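Local coordinates for pirin family protein (Acinetobacter baumannii, PDB 6D0P) that probably acts as a metal-dependent quercetin 2,3-dioxygenase of the bicupin pirin family, binding one iron, or here manganese, ion per subunit, at residues A[156-170]-A[183-197]. Numbering follows the deposited sequence. Where two conformers were deposited one is given.
Sequences LDEHGSHLRVIAGEY and LNVWDGKLVKGQKHT. With MG (magnesium ion), chain F.
Antiparallel strands 162-165 and 183-190 pair in the sheet of the C-terminal cupin half of this pirin, where Arg-164 meets Asp-187 and a classic beta bulge sets Ile-166 and Ala-167 against Val-185. Val-185 O accepts from Ala-167 N at 3.1 Å and, weakly, from Ile-166 N. Arg-164 grips the carboxylate side-on: NE reaches the syn lone pair of Asp-187 OD1 at 2.9 Å, nearly straight at 174°, while NH1 takes OD2. The two planes lie only 14° apart. Tyr-76 also bonds Asp-187 OD2, and Gly-95 O takes Arg-164 NH2, tying the pair to the N-terminal half. On the face carrying Trp-186, Tyr-170 stands edge-to-face, its CD1 3.7 Å from Trp-186 CH2 with the rings at 75°, and Leu-163 packs on both aromatic residues. Beyond the bulge, Asn-184 OD1 accepts from Glu-169 N at 2.9 Å. At the other end Ser-161 OG donates to Asp-157 OD2 and receives Val-191 N at 2.8 Å. Asp-157 OD1, in an Asx turn, takes His-159 N and Ser-161 N from opposite faces. Leu-156 O binds a magnesium ion, one of whose waters bonds His-196 ND1. Two N-H groups of one guanidinium, one to each carboxylate oxygen, hold Asp-187 edge-on and nearly coplanar, and would probably favour its ionised form.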
ATOM      1  N   LEU A 156       8.242  18.740   6.586  1.00 20.41           N
ATOM      2  CA  LEU A 156       9.442  18.237   7.257  1.00 20.67           C
ATOM      3  C   LEU A 156      10.578  19.272   7.229  1.00 21.02           C
ATOM      4  O   LEU A 156      11.564  19.125   7.962  1.00 21.11           O
ATOM      5  CB  LEU A 156       9.891  16.953   6.555  1.00 19.89           C
ATOM      6  CG  LEU A 156       8.924  15.788   6.646  1.00 20.12           C
ATOM      7  CD1 LEU A 156       9.422  14.631   5.803  1.00 19.25           C
ATOM      8  CD2 LEU A 156       8.728  15.384   8.108  1.00 20.89           C
ATOM      9  N   ASP A 157      10.504  20.233   6.316  1.00 20.36           N
ATOM     10  CA  ASP A 157      11.501  21.282   6.251  1.00 21.73           C
ATOM     11  C   ASP A 157      10.843  22.497   5.590  1.00 22.01           C
ATOM     12  O   ASP A 157       9.636  22.470   5.356  1.00 20.82           O
ATOM     13  CB  ASP A 157      12.756  20.835   5.501  1.00 22.35           C
ATOM     14  CG  ASP A 157      12.479  20.295   4.108  1.00 23.05           C
ATOM     15  OD1 ASP A 157      11.549  20.828   3.421  1.00 22.08           O
ATOM     16  OD2 ASP A 157      13.197  19.339   3.712  1.00 25.03           O
ATOM     17  N   GLU A 158      11.645  23.506   5.288  1.00 22.71           N
ATOM     18  CA  GLU A 158      11.147  24.725   4.700  1.00 24.49           C
ATOM     19  C   GLU A 158      11.416  24.723   3.192  1.00 25.79           C
ATOM     20  O   GLU A 158      11.310  25.774   2.546  1.00 25.30           O
ATOM     21  CB  GLU A 158      11.810  25.922   5.383  1.00 26.13           C
ATOM     22  CG  GLU A 158      11.498  26.003   6.869  1.00 27.03           C
ATOM     23  CD  GLU A 158      12.224  27.095   7.624  1.00 29.16           C
ATOM     24  OE1 GLU A 158      12.318  28.213   7.085  1.00 32.34           O
ATOM     25  OE2 GLU A 158      12.660  26.845   8.759  1.00 29.09           O
ATOM     26  N   HIS A 159      11.716  23.551   2.626  1.00 24.32           N
ATOM     27  CA  HIS A 159      12.091  23.479   1.226  1.00 27.00           C
ATOM     28  C   HIS A 159      11.104  22.668   0.392  1.00 25.47           C
ATOM     29  O   HIS A 159      11.352  22.476  -0.795  1.00 26.93           O
ATOM     30  CB  HIS A 159      13.520  22.922   1.118  1.00 29.41           C
ATOM     31  CG  HIS A 159      14.524  23.846   1.707  1.00 34.84           C
ATOM     32  ND1 HIS A 159      15.108  23.621   2.944  1.00 38.29           N
ATOM     33  CD2 HIS A 159      15.000  25.027   1.263  1.00 37.96           C
ATOM     34  CE1 HIS A 159      15.930  24.609   3.218  1.00 38.73           C
ATOM     35  NE2 HIS A 159      15.868  25.491   2.211  1.00 42.15           N
ATOM     36  N   GLY A 160      10.011  22.194   0.975  1.00 23.04           N
ATOM     37  CA  GLY A 160       9.044  21.443   0.200  1.00 22.57           C
ATOM     38  C   GLY A 160       8.931  19.981   0.605  1.00 21.40           C
ATOM     39  O   GLY A 160       8.078  19.264   0.051  1.00 22.58           O
ATOM     40  N   SER A 161       9.765  19.485   1.524  1.00 19.01           N
ATOM     41  CA  SER A 161       9.600  18.072   1.961  1.00 17.68           C
ATOM     42  C   SER A 161       8.342  17.960   2.820  1.00 17.74           C
ATOM     43  O   SER A 161       8.079  18.841   3.642  1.00 17.38           O
ATOM     44  CB  SER A 161      10.795  17.568   2.713  1.00 17.89           C
ATOM     45  OG  SER A 161      11.982  17.753   1.959  1.00 17.60           O
ATOM     46  N   HIS A 162       7.580  16.871   2.654  1.00 17.19           N
ATOM     47  CA  HIS A 162       6.362  16.683   3.425  1.00 18.36           C
ATOM     48  C   HIS A 162       6.088  15.184   3.616  1.00 16.92           C
ATOM     49  O   HIS A 162       6.622  14.315   2.896  1.00 15.02           O
ATOM     50  CB  HIS A 162       5.167  17.402   2.783  1.00 20.69           C
ATOM     51  CG  HIS A 162       4.691  16.759   1.526  1.00 22.88           C
ATOM     52  ND1 HIS A 162       3.609  15.910   1.505  1.00 26.40           N
ATOM     53  CD2 HIS A 162       5.168  16.801   0.268  1.00 24.78           C
ATOM     54  CE1 HIS A 162       3.439  15.455   0.277  1.00 28.91           C
ATOM     55  NE2 HIS A 162       4.384  15.992  -0.499  1.00 26.12           N
ATOM     56  N   LEU A 163       5.258  14.917   4.610  1.00 16.64           N
ATOM     57  CA  LEU A 163       4.855  13.587   4.949  1.00 17.03           C
ATOM     58  C   LEU A 163       3.346  13.591   5.223  1.00 16.90           C
ATOM     59  O   LEU A 163       2.847  14.453   5.967  1.00 17.29           O
ATOM     60  CB  LEU A 163       5.677  13.171   6.171  1.00 18.79           C
ATOM     61  CG  LEU A 163       5.427  11.771   6.721  1.00 20.59           C
ATOM     62  CD1 LEU A 163       6.664  11.264   7.434  1.00 20.71           C
ATOM     63  CD2 LEU A 163       4.221  11.754   7.649  1.00 20.87           C
ATOM     64  N   ARG A 164       2.625  12.657   4.607  1.00 16.22           N
ATOM     65  CA  ARG A 164       1.191  12.501   4.836  1.00 15.98           C
ATOM     66  C   ARG A 164       0.982  11.307   5.764  1.00 14.75           C
ATOM     67  O   ARG A 164       1.589  10.223   5.541  1.00 13.11           O
ATOM     68  CB  ARG A 164       0.444  12.226   3.529  1.00 16.58           C
ATOM     69  CG  ARG A 164       0.625  13.296   2.463  1.00 18.20           C
ATOM     70  CD  ARG A 164      -0.490  13.197   1.433  1.00 18.67           C
ATOM     71  NE  ARG A 164      -0.461  11.900   0.779  1.00 18.16           N
ATOM     72  CZ  ARG A 164      -1.381  11.477  -0.080  1.00 19.07           C
ATOM     73  NH1 ARG A 164      -1.234  10.310  -0.680  1.00 19.12           N
ATOM     74  NH2 ARG A 164      -2.416  12.241  -0.354  1.00 20.01           N
ATOM     75  N   VAL A 165       0.143  11.487   6.776  1.00 14.02           N
ATOM     76  CA  VAL A 165      -0.116  10.427   7.731  1.00 14.36           C
ATOM     77  C   VAL A 165      -1.372   9.681   7.284  1.00 14.29           C
ATOM     78  O   VAL A 165      -2.498  10.035   7.634  1.00 14.80           O
ATOM     79  CB  VAL A 165      -0.238  10.981   9.163  1.00 15.21           C
ATOM     80  CG1 VAL A 165      -0.251   9.859  10.185  1.00 15.35           C
ATOM     81  CG2 VAL A 165       0.882  11.962   9.481  1.00 16.05           C
ATOM     82  N   ILE A 166      -1.174   8.658   6.484  1.00 14.48           N
ATOM     83  CA  ILE A 166      -2.304   7.908   5.958  1.00 14.98           C
ATOM     84  C   ILE A 166      -2.904   7.045   7.090  1.00 14.81           C
ATOM     85  O   ILE A 166      -4.116   6.996   7.255  1.00 14.88           O
ATOM     86  CB  ILE A 166      -1.885   7.114   4.711  1.00 14.71           C
ATOM     87  CG1 ILE A 166      -1.547   8.072   3.562  1.00 15.43           C
ATOM     88  CG2 ILE A 166      -2.964   6.125   4.303  1.00 15.08           C
ATOM     89  CD1 ILE A 166      -0.891   7.397   2.394  1.00 16.53           C
ATOM     90  N   ALA A 167      -2.043   6.415   7.868  1.00 14.00           N
ATOM     91  CA  ALA A 167      -2.437   5.651   9.030  1.00 14.33           C
ATOM     92  C   ALA A 167      -1.383   5.820  10.125  1.00 14.85           C
ATOM     93  O   ALA A 167      -0.184   5.975   9.827  1.00 14.16           O
ATOM     94  CB  ALA A 167      -2.601   4.185   8.678  1.00 13.67           C
ATOM     95  N   GLY A 168      -1.814   5.688  11.368  1.00 15.36           N
ATOM     96  CA  GLY A 168      -0.915   5.743  12.495  1.00 16.98           C
ATOM     97  C   GLY A 168      -0.824   7.135  13.096  1.00 18.45           C
ATOM     98  O   GLY A 168      -1.820   7.825  13.321  1.00 17.17           O
ATOM     99  N   GLU A 169       0.393   7.561  13.358  1.00 21.55           N
ATOM    100  CA  GLU A 169       0.577   8.863  13.993  1.00 27.53           C
ATOM    101  C   GLU A 169       1.995   9.370  13.746  1.00 27.42           C
ATOM    102  O   GLU A 169       2.937   8.606  13.853  1.00 29.31           O
ATOM    103  CB  GLU A 169       0.380   8.747  15.507  1.00 31.82           C
ATOM    104  CG  GLU A 169       0.705  10.036  16.250  1.00 41.13           C
ATOM    105  CD  GLU A 169      -0.099  10.295  17.519  1.00 47.76           C
ATOM    106  OE1 GLU A 169      -0.398   9.323  18.243  1.00 49.57           O
ATOM    107  OE2 GLU A 169      -0.417  11.472  17.784  1.00 59.35           O
ATOM    108  N   TYR A 170       2.092  10.648  13.438  1.00 27.97           N
ATOM    109  CA  TYR A 170       3.355  11.333  13.263  1.00 29.03           C
ATOM    110  C   TYR A 170       3.216  12.786  13.760  1.00 30.80           C
ATOM    111  O   TYR A 170       2.232  13.447  13.470  1.00 31.02           O
ATOM    112  CB  TYR A 170       3.781  11.306  11.792  1.00 26.44           C
ATOM    113  CG  TYR A 170       5.145  11.890  11.591  1.00 28.15           C
ATOM    114  CD1 TYR A 170       6.267  11.085  11.682  1.00 29.79           C
ATOM    115  CD2 TYR A 170       5.327  13.248  11.396  1.00 30.00           C
ATOM    116  CE1 TYR A 170       7.537  11.615  11.555  1.00 31.83           C
ATOM    117  CE2 TYR A 170       6.593  13.792  11.272  1.00 31.41           C
ATOM    118  CZ  TYR A 170       7.699  12.976  11.359  1.00 31.76           C
ATOM    119  OH  TYR A 170       8.953  13.497  11.243  1.00 37.95           O
ATOM    120  N   LEU A 183       0.012   0.334  13.534  1.00 15.11           N
ATOM    121  CA  LEU A 183       0.803   0.439  12.335  1.00 15.69           C
ATOM    122  C   LEU A 183       0.757   1.870  11.792  1.00 14.86           C
ATOM    123  O   LEU A 183      -0.145   2.674  12.117  1.00 15.62           O
ATOM    124  CB  LEU A 183       0.344  -0.597  11.297  1.00 15.86           C
ATOM    125  CG  LEU A 183      -1.027  -0.408  10.666  1.00 16.16           C
ATOM    126  CD1 LEU A 183      -0.946   0.474   9.438  1.00 16.10           C
ATOM    127  CD2 LEU A 183      -1.620  -1.739  10.267  1.00 17.35           C
ATOM    128  N   ASN A 184       1.794   2.175  11.025  1.00 13.93           N
ATOM    129  CA  ASN A 184       1.972   3.458  10.366  1.00 13.65           C
ATOM    130  C   ASN A 184       2.098   3.258   8.859  1.00 13.50           C
ATOM    131  O   ASN A 184       2.821   2.357   8.373  1.00 11.98           O
ATOM    132  CB  ASN A 184       3.248   4.176  10.808  1.00 15.13           C
ATOM    133  CG  ASN A 184       3.177   4.693  12.221  1.00 16.41           C
ATOM    134  OD1 ASN A 184       2.317   5.515  12.532  1.00 17.51           O
ATOM    135  ND2 ASN A 184       4.104   4.254  13.071  1.00 18.04           N
ATOM    136  N   VAL A 185       1.422   4.135   8.134  1.00 12.61           N
ATOM    137  CA  VAL A 185       1.600   4.236   6.703  1.00 12.75           C
ATOM    138  C   VAL A 185       1.762   5.722   6.438  1.00 12.28           C
ATOM    139  O   VAL A 185       0.810   6.507   6.641  1.00 11.85           O
ATOM    140  CB  VAL A 185       0.460   3.635   5.860  1.00 13.03           C
ATOM    141  CG1 VAL A 185       0.660   3.935   4.376  1.00 13.54           C
ATOM    142  CG2 VAL A 185       0.326   2.131   6.065  1.00 13.22           C
ATOM    143  N   TRP A 186       2.984   6.095   6.082  1.00 12.27           N
ATOM    144  CA  TRP A 186       3.307   7.476   5.802  1.00 13.54           C
ATOM    145  C   TRP A 186       3.811   7.587   4.363  1.00 13.80           C
ATOM    146  O   TRP A 186       4.581   6.730   3.917  1.00 13.89           O
ATOM    147  CB  TRP A 186       4.390   8.007   6.755  1.00 13.85           C
ATOM    148  CG  TRP A 186       4.139   7.801   8.212  1.00 14.85           C
ATOM    149  CD1 TRP A 186       2.936   7.762   8.854  1.00 15.40           C
ATOM    150  CD2 TRP A 186       5.151   7.695   9.231  1.00 15.54           C
ATOM    151  NE1 TRP A 186       3.132   7.579  10.199  1.00 17.03           N
ATOM    152  CE2 TRP A 186       4.481   7.544  10.459  1.00 16.51           C
ATOM    153  CE3 TRP A 186       6.551   7.655   9.209  1.00 16.29           C
ATOM    154  CZ2 TRP A 186       5.167   7.383  11.663  1.00 16.83           C
ATOM    155  CZ3 TRP A 186       7.235   7.489  10.400  1.00 17.54           C
ATOM    156  CH2 TRP A 186       6.546   7.363  11.609  1.00 16.89           C
ATOM    157  N   ASP A 187       3.403   8.607   3.623  1.00 14.69           N
ATOM    158  CA  ASP A 187       3.981   8.770   2.279  1.00 16.38           C
ATOM    159  C   ASP A 187       4.450  10.218   2.133  1.00 16.55           C
ATOM    160  O   ASP A 187       4.115  11.087   2.934  1.00 18.16           O
ATOM    161  CB  ASP A 187       3.032   8.299   1.171  1.00 18.76           C
ATOM    162  CG  ASP A 187       1.960   9.275   0.742  1.00 23.82           C
ATOM    163  OD1 ASP A 187       1.808  10.296   1.415  1.00 25.91           O
ATOM    164  OD2 ASP A 187       1.286   9.000  -0.282  1.00 26.34           O
ATOM    165  N   GLY A 188       5.180  10.513   1.097  1.00 16.30           N
ATOM    166  CA  GLY A 188       5.554  11.907   0.935  1.00 17.12           C
ATOM    167  C   GLY A 188       6.702  12.101  -0.027  1.00 17.54           C
ATOM    168  O   GLY A 188       6.995  11.229  -0.863  1.00 15.81           O
ATOM    169  N   LYS A 189       7.291  13.291   0.091  1.00 18.24           N
ATOM    170  CA  LYS A 189       8.352  13.710  -0.760  1.00 19.90           C
ATOM    171  C   LYS A 189       9.448  14.359   0.085  1.00 19.13           C
ATOM    172  O   LYS A 189       9.171  15.205   0.951  1.00 17.63           O
ATOM    173  CB  LYS A 189       7.819  14.703  -1.800  1.00 23.54           C
ATOM    174  CG  LYS A 189       8.857  15.287  -2.742  1.00 28.20           C
ATOM    175  CD  LYS A 189       8.267  16.406  -3.577  1.00 35.17           C
ATOM    176  CE  LYS A 189       9.272  17.073  -4.485  1.00 39.88           C
ATOM    177  NZ  LYS A 189       8.718  18.332  -5.033  1.00 42.83           N
ATOM    178  N   LEU A 190      10.673  13.958  -0.191  1.00 18.56           N
ATOM    179  CA  LEU A 190      11.852  14.550   0.436  1.00 21.91           C
ATOM    180  C   LEU A 190      12.604  15.284  -0.672  1.00 22.19           C
ATOM    181  O   LEU A 190      12.975  14.668  -1.684  1.00 22.67           O
ATOM    182  CB  LEU A 190      12.745  13.465   1.030  1.00 22.10           C
ATOM    183  CG  LEU A 190      12.084  12.523   2.018  1.00 25.62           C
ATOM    184  CD1 LEU A 190      13.098  11.511   2.534  1.00 29.02           C
ATOM    185  CD2 LEU A 190      11.444  13.287   3.163  1.00 26.55           C
ATOM    186  N   VAL A 191      12.860  16.563  -0.463  0.60 22.90           N
ATOM    187  CA  VAL A 191      13.509  17.387  -1.474  0.60 24.61           C
ATOM    188  C   VAL A 191      15.032  17.208  -1.365  0.60 25.31           C
ATOM    189  O   VAL A 191      15.648  17.199  -0.254  0.60 25.59           O
ATOM    190  CB  VAL A 191      13.099  18.867  -1.330  0.60 25.58           C
ATOM    191  CG1 VAL A 191      13.918  19.785  -2.225  0.60 26.37           C
ATOM    192  CG2 VAL A 191      11.612  19.045  -1.587  0.60 26.93           C
ATOM    193  N   LYS A 192      15.646  17.198  -2.575  1.00 28.09           N
ATOM    194  CA  LYS A 192      17.069  17.039  -2.698  1.00 30.42           C
ATOM    195  C   LYS A 192      17.793  17.974  -1.726  1.00 29.39           C
ATOM    196  O   LYS A 192      17.438  19.161  -1.601  1.00 28.43           O
ATOM    197  CB  LYS A 192      17.457  17.349  -4.147  1.00 33.80           C
ATOM    198  CG  LYS A 192      18.944  17.292  -4.452  1.00 37.70           C
ATOM    199  CD  LYS A 192      19.244  17.567  -5.908  1.00 40.92           C
ATOM    200  CE  LYS A 192      20.717  17.492  -6.220  1.00 45.46           C
ATOM    201  NZ  LYS A 192      20.991  17.939  -7.606  1.00 50.17           N
ATOM    202  N   GLY A 193      18.779  17.406  -1.048  1.00 30.62           N
ATOM    203  CA  GLY A 193      19.661  18.139  -0.133  1.00 32.85           C
ATOM    204  C   GLY A 193      19.104  18.263   1.279  1.00 33.66           C
ATOM    205  O   GLY A 193      19.725  18.902   2.111  1.00 35.52           O
ATOM    206  N   GLN A 194      17.955  17.664   1.586  1.00 29.42           N
ATOM    207  CA  GLN A 194      17.415  17.784   2.948  1.00 30.77           C
ATOM    208  C   GLN A 194      17.472  16.435   3.670  1.00 29.58           C
ATOM    209  O   GLN A 194      17.167  15.379   3.045  1.00 29.39           O
ATOM    210  CB  GLN A 194      15.976  18.294   2.904  1.00 30.62           C
ATOM    211  CG  GLN A 194      15.866  19.666   2.260  1.00 35.67           C
ATOM    212  CD  GLN A 194      16.595  20.728   3.054  1.00 39.84           C
ATOM    213  OE1 GLN A 194      16.517  20.787   4.285  1.00 48.08           O
ATOM    214  NE2 GLN A 194      17.283  21.605   2.347  1.00 39.03           N
ATOM    215  N   LYS A 195      17.792  16.517   4.976  1.00 27.25           N
ATOM    216  CA  LYS A 195      17.929  15.386   5.875  1.00 32.36           C
ATOM    217  C   LYS A 195      16.832  15.403   6.951  1.00 31.59           C
ATOM    218  O   LYS A 195      16.473  16.478   7.449  1.00 33.26           O
ATOM    219  CB  LYS A 195      19.276  15.411   6.596  1.00 33.79           C
ATOM    220  CG  LYS A 195      19.477  14.223   7.527  1.00 37.84           C
ATOM    221  CD  LYS A 195      20.870  14.066   8.075  1.00 42.57           C
ATOM    222  CE  LYS A 195      20.984  12.857   8.980  1.00 45.77           C
ATOM    223  NZ  LYS A 195      22.360  12.696   9.498  1.00 51.89           N
ATOM    224  N   HIS A 196      16.375  14.211   7.348  1.00 26.45           N
ATOM    225  CA  HIS A 196      15.283  14.057   8.302  1.00 27.05           C
ATOM    226  C   HIS A 196      15.471  12.817   9.174  1.00 25.85           C
ATOM    227  O   HIS A 196      15.850  11.764   8.681  1.00 25.09           O
ATOM    228  CB  HIS A 196      13.963  13.941   7.547  1.00 27.36           C
ATOM    229  CG  HIS A 196      13.853  14.954   6.469  1.00 31.79           C
ATOM    230  ND1 HIS A 196      13.405  16.241   6.715  1.00 32.14           N
ATOM    231  CD2 HIS A 196      14.171  14.891   5.154  1.00 33.99           C
ATOM    232  CE1 HIS A 196      13.444  16.931   5.595  1.00 33.68           C
ATOM    233  NE2 HIS A 196      13.886  16.110   4.607  1.00 33.96           N
ATOM    234  N   THR A 197      15.173  12.966  10.460  1.00 25.01           N
ATOM    235  CA  THR A 197      15.209  11.856  11.401  1.00 24.73           C
ATOM    236  C   THR A 197      13.764  11.455  11.707  1.00 24.10           C
ATOM    237  O   THR A 197      12.915  12.298  12.037  1.00 23.19           O
ATOM    238  CB  THR A 197      15.989  12.223  12.670  1.00 27.12           C
ATOM    239  OG1 THR A 197      17.340  12.406  12.264  1.00 26.53           O
ATOM    240  CG2 THR A 197      15.934  11.162  13.750  1.00 26.65           C
TER
HETATM  241 MG    MG F 302      12.425  19.227   9.916  1.00 38.90          MG
HETATM  242  O   HOH W   1       4.164   6.246  15.251  1.00 26.08           O
HETATM  243  O   HOH W   2      10.146  12.329  13.216  1.00 46.37           O
HETATM  244  O   HOH W   3      11.442  13.954   9.641  1.00 48.32           O
HETATM  245  O   HOH W   4      13.568  17.432   9.163  1.00 37.04           O
HETATM  246  O   HOH W   5      11.277  20.879  10.372  1.00 38.95           O
HETATM  247  O   HOH W   6      10.836  17.992  10.620  1.00 27.29           O
HETATM  248  O   HOH W   7      13.331  18.991  11.810  1.00 35.68           O